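Local coordinates for protein alpha-fucosidase GH29 (Fusarium graminearum, PDB 4PSR) that hydrolyses alpha-L-fucosides as a family 29 glycoside hydrolase, probably releasing alpha-1,6-linked fucose from the innermost N-acetylglucosamine of glycoprotein glycans, at residues M214-Q219 against L253-N258; S462-E465 against A470-I473; T302-S307 against L330-K335. All blocks are in the same frame, centred on the assembly; numbering follows the deposited sequence.

How the contacts relate
Contacts 1 and 3 both belong to the eight-stranded alpha/beta barrel that carries the bound fucose. Contact 1 joins two neighbouring outer helices, 200-218 and 246-263, whereas contact 3 ties strand 300-305 of the barrel wall to helix 322-334; their centres are 27 Å apart. Contact 2 sits in the C-terminal beta domain, in the hairpin of strands 464-466 and 471-474, with its centre 52 Å from that of contact 1 and 30 Å from that of contact 3. Along the chain the order is contact 1, contact 3, contact 2. None touches another: contact 1 is helix on helix in the outer layer, contact 3 barrel wall on its following helix, contact 2 within the beta domain.

Contact 1: M214-Q219 against L253-N258; sequences MLDHVQ and LAYYFN
In the outer layer of the TIM barrel, helices 200-218 and 246-263 run side by side, and Leu215 and Asp216 of the first meet Tyr255 and Tyr256 of the second. The short axes of 214-218 and 253-258 come within 11.1 Å and locally differ by 10°; the shared direction is that of successive outer helices of a TIM barrel. Leu215 drives its forked end between the two tyrosines. Its CD1 lies in the plane of the Tyr255 ring at the edge, 3.9 Å from Tyr255 CE2, while Leu215 CD2 approaches Tyr256 CD1 obliquely at 4.0 Å. The leucine adopts an uncommon first torsion for a helix, with CG lodged between the backbone N and the carbonyl carbon (chi1 74°), and this sends one methyl to each ring. Ile223 of barrel strand 222-225 touches both Leu215 and Tyr256, tying the pair of helices to the barrel wall.

At the more exposed edge the contact turns polar. Asp216 OD2 accepts from Tyr255 OH through its syn lone pair, at 2.6 Å; the carboxylate and the ring are turned 55° from each other. Tyr255 reaches across because its CG stands opposite the backbone N. Arg259, one turn further along the tyrosine's helix, forms a salt bridge from NE to Asp216 OD1, so the two carboxylate oxygens have different partners. The hydroxyl of Tyr256 instead finds Pro220 O, in the turn that leads from helix 200-218 to strand 222-225.

Chemically, the interface is an apolar wedge bordered by a short phenol-carboxylate bond. With one oxygen held by Tyr255 and the other by Arg259, Asp216 is restrained from rotating and its negative charge is probably stabilised.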
loop_
_atom_site.group_PDB
_atom_site.type_symbol
_atom_site.label_atom_id
_atom_site.label_comp_id
_atom_site.label_asym_id
_atom_site.label_seq_id
_atom_site.Cartn_x
_atom_site.Cartn_y
_atom_site.Cartn_z
ATOM N N MET A 214 20.524 6.060 -7.058
ATOM C CA MET A 214 19.968 4.824 -6.529
ATOM C C MET A 214 19.308 4.027 -7.644
ATOM O O MET A 214 19.480 2.804 -7.744
ATOM C CB MET A 214 18.954 5.122 -5.393
ATOM C CG MET A 214 18.167 3.884 -4.879
ATOM S SD MET A 214 16.777 3.412 -5.930
ATOM C CE MET A 214 15.684 4.813 -5.659
ATOM N N LEU A 215 18.557 4.679 -8.518
ATOM C CA LEU A 215 17.743 3.898 -9.449
ATOM C C LEU A 215 18.588 3.332 -10.600
ATOM O O LEU A 215 18.287 2.244 -11.103
ATOM C CB LEU A 215 16.517 4.685 -9.914
ATOM C CG LEU A 215 16.660 5.830 -10.926
ATOM C CD1 LEU A 215 16.688 5.296 -12.365
ATOM C CD2 LEU A 215 15.549 6.868 -10.762
ATOM N N ASP A 216 19.650 4.037 -10.979
ATOM C CA ASP A 216 20.596 3.483 -11.937
ATOM C C ASP A 216 21.399 2.332 -11.316
ATOM O O ASP A 216 21.816 1.407 -12.021
ATOM C CB ASP A 216 21.550 4.567 -12.468
ATOM C CG ASP A 216 20.903 5.523 -13.479
ATOM O OD1 ASP A 216 19.923 5.155 -14.171
ATOM O OD2 ASP A 216 21.436 6.638 -13.604
ATOM N N HIS A 217 21.578 2.364 -9.998
ATOM C CA HIS A 217 22.381 1.362 -9.272
ATOM C C HIS A 217 21.659 0.030 -9.111
ATOM O O HIS A 217 22.276 -1.024 -9.223
ATOM C CB HIS A 217 22.719 1.944 -7.888
ATOM C CG HIS A 217 23.732 1.178 -7.092
ATOM N ND1 HIS A 217 24.997 0.887 -7.560
ATOM C CD2 HIS A 217 23.705 0.773 -5.800
ATOM C CE1 HIS A 217 25.686 0.286 -6.602
ATOM N NE2 HIS A 217 24.923 0.200 -5.526
ATOM N N VAL A 218 20.356 0.056 -8.859
ATOM C CA VAL A 218 19.611 -1.174 -8.577
ATOM C C VAL A 218 18.391 -1.425 -9.462
ATOM O O VAL A 218 17.757 -2.475 -9.354
ATOM C CB VAL A 218 19.227 -1.333 -7.067
ATOM C CG1 VAL A 218 20.459 -1.291 -6.218
ATOM C CG2 VAL A 218 18.182 -0.287 -6.614
ATOM N N GLN A 219 18.084 -0.512 -10.373
ATOM C CA GLN A 219 16.973 -0.692 -11.309
ATOM C C GLN A 219 15.646 -1.149 -10.658
ATOM O O GLN A 219 15.063 -2.184 -11.034
ATOM C CB GLN A 219 17.360 -1.615 -12.480
ATOM C CG GLN A 219 18.610 -1.135 -13.232
ATOM C CD GLN A 219 18.927 -1.963 -14.483
ATOM O OE1 GLN A 219 18.228 -2.933 -14.803
ATOM N NE2 GLN A 219 20.013 -1.597 -15.177
ATOM N N LEU A 253 10.568 12.160 -12.375
ATOM C CA LEU A 253 9.561 11.366 -13.060
ATOM C C LEU A 253 10.019 11.029 -14.479
ATOM O O LEU A 253 9.956 9.873 -14.916
ATOM C CB LEU A 253 8.204 12.113 -13.052
ATOM C CG LEU A 253 7.566 12.296 -11.679
ATOM C CD1 LEU A 253 6.366 13.242 -11.753
ATOM C CD2 LEU A 253 7.129 10.925 -11.106
ATOM N N ALA A 254 10.457 12.046 -15.222
ATOM C CA ALA A 254 10.921 11.784 -16.585
ATOM C C ALA A 254 12.126 10.832 -16.626
ATOM O O ALA A 254 12.168 9.918 -17.447
ATOM C CB ALA A 254 11.242 13.098 -17.329
ATOM N N TYR A 255 13.085 11.032 -15.712
ATOM C CA TYR A 255 14.272 10.179 -15.690
ATOM C C TYR A 255 13.931 8.718 -15.418
ATOM O O TYR A 255 14.340 7.823 -16.150
ATOM C CB TYR A 255 15.292 10.697 -14.692
ATOM C CG TYR A 255 16.657 10.069 -14.807
ATOM C CD1 TYR A 255 17.659 10.680 -15.545
ATOM C CD2 TYR A 255 16.963 8.872 -14.174
ATOM C CE1 TYR A 255 18.914 10.131 -15.654
ATOM C CE2 TYR A 255 18.228 8.320 -14.263
ATOM C CZ TYR A 255 19.197 8.966 -15.021
ATOM O OH TYR A 255 20.471 8.443 -15.134
ATOM N N TYR A 256 13.121 8.492 -14.392
ATOM C CA TYR A 256 12.739 7.140 -14.031
ATOM C C TYR A 256 11.880 6.495 -15.120
ATOM O O TYR A 256 12.124 5.336 -15.489
ATOM C CB TYR A 256 12.000 7.169 -12.701
ATOM C CG TYR A 256 11.661 5.793 -12.130
ATOM C CD1 TYR A 256 12.529 4.707 -12.266
ATOM C CD2 TYR A 256 10.479 5.584 -11.418
ATOM C CE1 TYR A 256 12.240 3.466 -11.684
ATOM C CE2 TYR A 256 10.180 4.346 -10.849
ATOM C CZ TYR A 256 11.063 3.301 -10.988
ATOM O OH TYR A 256 10.735 2.087 -10.401
ATOM N N PHE A 257 10.882 7.210 -15.647
ATOM C CA PHE A 257 10.018 6.628 -16.667
ATOM C C PHE A 257 10.808 6.355 -17.961
ATOM O O PHE A 257 10.574 5.358 -18.646
ATOM C CB PHE A 257 8.791 7.526 -16.932
ATOM C CG PHE A 257 7.890 7.720 -15.743
ATOM C CD1 PHE A 257 7.932 6.870 -14.643
ATOM C CD2 PHE A 257 6.976 8.764 -15.733
ATOM C CE1 PHE A 257 7.089 7.081 -13.566
ATOM C CE2 PHE A 257 6.146 8.994 -14.642
ATOM C CZ PHE A 257 6.176 8.125 -13.567
ATOM N N ASN A 258 11.793 7.196 -18.272
ATOM C CA ASN A 258 12.661 6.919 -19.423
ATOM C C ASN A 258 13.554 5.704 -19.185
ATOM O O ASN A 258 13.754 4.898 -20.086
ATOM C CB ASN A 258 13.523 8.132 -19.772
ATOM C CG ASN A 258 12.745 9.196 -20.504
ATOM O OD1 ASN A 258 11.810 8.889 -21.240
ATOM N ND2 ASN A 258 13.138 10.452 -20.325
#

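Contact 2: S462-E465 against A470-I473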
loop_
_atom_site.group_PDB
_atom_site.type_symbol
_atom_site.label_atom_id
_atom_site.label_comp_id
_atom_site.label_asym_id
_atom_site.label_seq_id
_atom_site.Cartn_x
_atom_site.Cartn_y
_atom_site.Cartn_z
ATOM N N SER A 462 -23.249 -28.049 -1.920
ATOM C CA SER A 462 -24.449 -28.582 -2.560
ATOM C C SER A 462 -25.700 -27.751 -2.310
ATOM O O SER A 462 -26.523 -27.594 -3.213
ATOM C CB SER A 462 -24.703 -30.015 -2.084
ATOM O OG SER A 462 -23.640 -30.876 -2.460
ATOM N N GLU A 463 -25.850 -27.230 -1.093
ATOM C CA GLU A 463 -27.084 -26.563 -0.707
ATOM C C GLU A 463 -26.914 -25.049 -0.654
ATOM O O GLU A 463 -26.027 -24.545 0.036
ATOM C CB GLU A 463 -27.558 -27.046 0.665
ATOM C CG GLU A 463 -27.402 -28.534 0.926
ATOM C CD GLU A 463 -27.768 -28.902 2.357
ATOM O OE1 GLU A 463 -28.563 -28.161 2.976
ATOM O OE2 GLU A 463 -27.253 -29.923 2.865
ATOM N N TRP A 464 -27.751 -24.348 -1.411
ATOM C CA TRP A 464 -27.878 -22.891 -1.326
ATOM C C TRP A 464 -29.256 -22.430 -1.816
ATOM O O TRP A 464 -29.831 -23.032 -2.724
ATOM C CB TRP A 464 -26.751 -22.169 -2.090
ATOM C CG TRP A 464 -26.623 -22.498 -3.563
ATOM C CD1 TRP A 464 -25.758 -23.390 -4.131
ATOM C CD2 TRP A 464 -27.360 -21.911 -4.650
ATOM N NE1 TRP A 464 -25.918 -23.405 -5.497
ATOM C CE2 TRP A 464 -26.891 -22.503 -5.841
ATOM C CE3 TRP A 464 -28.370 -20.944 -4.733
ATOM C CZ2 TRP A 464 -27.401 -22.168 -7.094
ATOM C CZ3 TRP A 464 -28.871 -20.610 -5.979
ATOM C CH2 TRP A 464 -28.383 -21.222 -7.142
ATOM N N GLU A 465 -29.794 -21.388 -1.181
ATOM C CA GLU A 465 -31.087 -20.831 -1.538
ATOM C C GLU A 465 -30.915 -19.334 -1.552
ATOM O O GLU A 465 -30.099 -18.816 -0.799
ATOM C CB GLU A 465 -32.166 -21.146 -0.490
ATOM C CG GLU A 465 -32.577 -22.587 -0.341
ATOM C CD GLU A 465 -33.335 -23.129 -1.539
ATOM O OE1 GLU A 465 -33.983 -22.348 -2.291
ATOM O OE2 GLU A 465 -33.272 -24.359 -1.719
ATOM N N ALA A 470 -30.447 -12.444 1.050
ATOM C CA ALA A 470 -29.135 -12.988 0.677
ATOM C C ALA A 470 -29.138 -14.286 -0.100
ATOM O O ALA A 470 -30.082 -15.077 -0.029
ATOM C CB ALA A 470 -28.310 -13.220 1.952
ATOM N N LEU A 471 -28.038 -14.547 -0.790
ATOM C CA LEU A 471 -27.716 -15.914 -1.175
ATOM C C LEU A 471 -27.196 -16.637 0.062
ATOM O O LEU A 471 -26.119 -16.320 0.585
ATOM C CB LEU A 471 -26.678 -15.967 -2.299
ATOM C CG LEU A 471 -26.029 -17.304 -2.655
ATOM C CD1 LEU A 471 -27.084 -18.361 -3.020
ATOM C CD2 LEU A 471 -25.019 -17.183 -3.803
ATOM N N ASP A 472 -27.972 -17.616 0.527
ATOM C CA ASP A 472 -27.678 -18.347 1.745
ATOM C C ASP A 472 -27.025 -19.679 1.411
ATOM O O ASP A 472 -27.682 -20.589 0.906
ATOM C CB ASP A 472 -28.977 -18.548 2.538
ATOM C CG ASP A 472 -29.594 -17.240 2.978
ATOM O OD1 ASP A 472 -28.870 -16.409 3.568
ATOM O OD2 ASP A 472 -30.798 -17.022 2.726
ATOM N N ILE A 473 -25.732 -19.788 1.701
ATOM C CA ILE A 473 -24.904 -20.921 1.321
ATOM C C ILE A 473 -24.613 -21.810 2.537
ATOM O O ILE A 473 -24.070 -21.349 3.541
ATOM C CB ILE A 473 -23.564 -20.431 0.734
ATOM C CG1 ILE A 473 -23.819 -19.513 -0.470
ATOM C CG2 ILE A 473 -22.681 -21.602 0.354
ATOM C CD1 ILE A 473 -22.546 -18.813 -1.037
#
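Strands 464-466 and 471-474 form an antiparallel beta hairpin, and the touching parts of 462-465 and 470-473 run 173° apart. Glu465 and Asp472 make the hydrogen-bonded pair: Glu465 N donates to Asp472 O at 3.1 Å, and Asp472 N returns a bond to Glu465 O at 2.8 Å. The second is the straighter at its acceptor, with a C=O...N angle of 170° against 147° for the first. Next to it, Trp464 and Ile473 form a non-hydrogen-bonded pair whose CA atoms are 4.4 Å apart. Trp464 CA there leans on Asp472 O in a CA-H...O contact of 3.2 Å, giving that carbonyl a second, weaker partner.

The side chains of Trp464 and Ile473 rise from one face of the sheet, those of Glu465 and Asp472 from the other. Trp464 CB sits against Ile473 CG1, but the indole goes elsewhere: with CG between the backbone N and the carbonyl carbon, its benzo part meets Leu471. Trp464 is modelled in two conformers, and the 3.4 Å between its CE3 and Leu471 CD1, which lies obliquely to the indole, belongs to one of them. The Trp464 side chain also touches Leu442 in a loop and Leu445 and Val448 of strand 445-451, which belongs to the six-stranded sheet of the C-terminal domain. On the other face, Asp472 is held by two serines, its OD1 hydrogen-bonded to Ser430 OG on the adjacent strand 428-431 and its OD2 to Ser467 OG in the turn of the hairpin.

Contact 3: T302-S307 against L330-K335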
loop_
_atom_site.group_PDB
_atom_site.type_symbol
_atom_site.label_atom_id
_atom_site.label_comp_id
_atom_site.label_asym_id
_atom_site.label_seq_id
_atom_site.Cartn_x
_atom_site.Cartn_y
_atom_site.Cartn_z
ATOM N N THR A 302 -1.406 0.859 0.005
ATOM C CA THR A 302 -1.261 1.354 1.357
ATOM C C THR A 302 -0.123 0.571 2.013
ATOM O O THR A 302 0.244 -0.527 1.559
ATOM C CB THR A 302 -2.579 1.287 2.122
ATOM O OG1 THR A 302 -2.447 1.901 3.408
ATOM C CG2 THR A 302 -3.007 -0.146 2.329
ATOM N N ASP A 303 0.425 1.126 3.078
ATOM C CA ASP A 303 1.465 0.445 3.862
ATOM C C ASP A 303 0.930 0.022 5.232
ATOM O O ASP A 303 0.119 0.732 5.832
ATOM C CB ASP A 303 2.683 1.344 4.078
ATOM C CG ASP A 303 3.020 2.134 2.861
ATOM O OD1 ASP A 303 3.329 1.522 1.822
ATOM O OD2 ASP A 303 2.927 3.392 2.939
ATOM N N ASP A 304 1.374 -1.118 5.745
ATOM C CA ASP A 304 1.005 -1.553 7.081
ATOM C C ASP A 304 2.263 -2.085 7.761
ATOM O O ASP A 304 3.332 -2.048 7.172
ATOM C CB ASP A 304 -0.077 -2.619 7.040
ATOM C CG ASP A 304 -1.082 -2.458 8.172
ATOM O OD1 ASP A 304 -0.659 -2.300 9.346
ATOM O OD2 ASP A 304 -2.292 -2.472 7.880
ATOM N N ALA A 305 2.141 -2.579 8.992
ATOM C CA ALA A 305 3.316 -3.014 9.743
ATOM C C ALA A 305 2.929 -4.088 10.736
ATOM O O ALA A 305 1.812 -4.067 11.247
ATOM C CB ALA A 305 3.928 -1.814 10.451
ATOM N N ILE A 306 3.810 -5.060 10.976
ATOM C CA ILE A 306 3.554 -6.056 12.000
ATOM C C ILE A 306 3.563 -5.349 13.382
ATOM O O ILE A 306 2.934 -5.810 14.273
ATOM C CB ILE A 306 4.546 -7.290 11.915
ATOM C CG1 ILE A 306 4.492 -7.924 10.518
ATOM C CG2 ILE A 306 4.216 -8.323 12.967
ATOM C CD1 ILE A 306 5.510 -9.044 10.327
ATOM N N SER A 307 4.527 -4.480 13.525
ATOM C CA SER A 307 4.716 -3.818 14.777
ATOM C C SER A 307 3.476 -3.038 15.157
ATOM O O SER A 307 2.822 -2.434 14.318
ATOM C CB SER A 307 5.882 -2.876 14.641
ATOM O OG SER A 307 5.905 -2.042 15.753
ATOM N N LEU A 330 -6.749 -8.833 2.831
ATOM C CA LEU A 330 -7.971 -9.111 2.082
ATOM C C LEU A 330 -8.830 -7.859 1.926
ATOM O O LEU A 330 -9.395 -7.603 0.850
ATOM C CB LEU A 330 -8.763 -10.223 2.768
ATOM C CG LEU A 330 -8.085 -11.607 2.752
ATOM C CD1 LEU A 330 -8.691 -12.511 3.805
ATOM C CD2 LEU A 330 -8.163 -12.248 1.356
ATOM N N ASP A 331 -8.936 -7.076 2.999
ATOM C CA ASP A 331 -9.652 -5.825 2.936
ATOM C C ASP A 331 -9.076 -4.888 1.879
ATOM O O ASP A 331 -9.811 -4.366 1.061
ATOM C CB ASP A 331 -9.666 -5.187 4.323
ATOM C CG ASP A 331 -10.583 -3.991 4.397
ATOM O OD1 ASP A 331 -11.820 -4.182 4.465
ATOM O OD2 ASP A 331 -10.098 -2.825 4.459
ATOM N N ARG A 332 -7.767 -4.669 1.895
ATOM C CA ARG A 332 -7.167 -3.740 0.933
ATOM C C ARG A 332 -7.350 -4.220 -0.495
ATOM O O ARG A 332 -7.684 -3.439 -1.386
ATOM C CB ARG A 332 -5.668 -3.505 1.181
ATOM C CG ARG A 332 -5.230 -3.072 2.604
ATOM C CD ARG A 332 -6.070 -1.958 3.199
ATOM N NE ARG A 332 -7.052 -2.378 4.199
ATOM C CZ ARG A 332 -6.806 -2.597 5.483
ATOM N NH1 ARG A 332 -7.821 -2.967 6.278
ATOM N NH2 ARG A 332 -5.567 -2.505 5.978
ATOM N N VAL A 333 -7.145 -5.509 -0.724
ATOM C CA VAL A 333 -7.241 -6.055 -2.063
ATOM C C VAL A 333 -8.674 -5.944 -2.583
ATOM O O VAL A 333 -8.887 -5.648 -3.755
ATOM C CB VAL A 333 -6.724 -7.491 -2.093
ATOM C CG1 VAL A 333 -7.083 -8.190 -3.370
ATOM C CG2 VAL A 333 -5.212 -7.535 -1.841
ATOM N N SER A 334 -9.654 -6.168 -1.707
ATOM C CA SER A 334 -11.062 -6.077 -2.098
ATOM C C SER A 334 -11.466 -4.647 -2.482
ATOM O O SER A 334 -12.453 -4.436 -3.203
ATOM C CB SER A 334 -11.972 -6.577 -0.965
ATOM O OG SER A 334 -12.109 -5.645 0.102
ATOM N N LYS A 335 -10.737 -3.650 -1.971
ATOM C CA LYS A 335 -11.042 -2.232 -2.222
ATOM C C LYS A 335 -10.205 -1.638 -3.351
ATOM O O LYS A 335 -10.200 -0.413 -3.509
ATOM C CB LYS A 335 -10.838 -1.438 -0.927
ATOM C CG LYS A 335 -11.863 -1.697 0.152
ATOM C CD LYS A 335 -11.393 -1.131 1.470
ATOM C CE LYS A 335 -12.459 -1.220 2.576
ATOM N NZ LYS A 335 -11.885 -0.814 3.894
HETATM O O HOH W 1 -4.561 -2.894 8.922
HETATM O O HOH W 2 -2.790 -2.299 5.292
#
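Asp304 OD2 comes up to the edge of the Arg332 guanidinium, the two flat groups 23° from coplanar although the side chains cross at about a right angle. No direct hydrogen bond joins them; Asp304 OD2 and Arg332 NH2 make only a long salt bridge of 3.8 Å. Two waters flank this line, one on either side, each donating to Asp304 OD2 and accepting from Arg332 NH2, 2.5 and 2.6 Å from the oxygen. Nearer the helix backbone, Thr302 CG2 packs obliquely against the arginine's aliphatic part, 3.7 Å from Arg332 CD.

Arg332 is modelled in two conformers; in the one described, bends at chi2 (-47°) and chi3 (103°) fold it back over its own helix, where NE and NH1 both grip Asp331 OD2 side-on, NH1 at 2.9 Å. Lys335 NZ adds a third donor to that oxygen at 2.7 Å, and together they would favour a charged carboxylate. Asp331 OD1 turns to Arg406 of the C-terminal domain, Asp304 OD1 to Arg289.

This buried salt-bridge network spans strand 300-305 and helix 322-334, the first two elements of a right-handed beta-alpha-beta unit completed by strand 337-343, the repeating crossover of a TIM barrel.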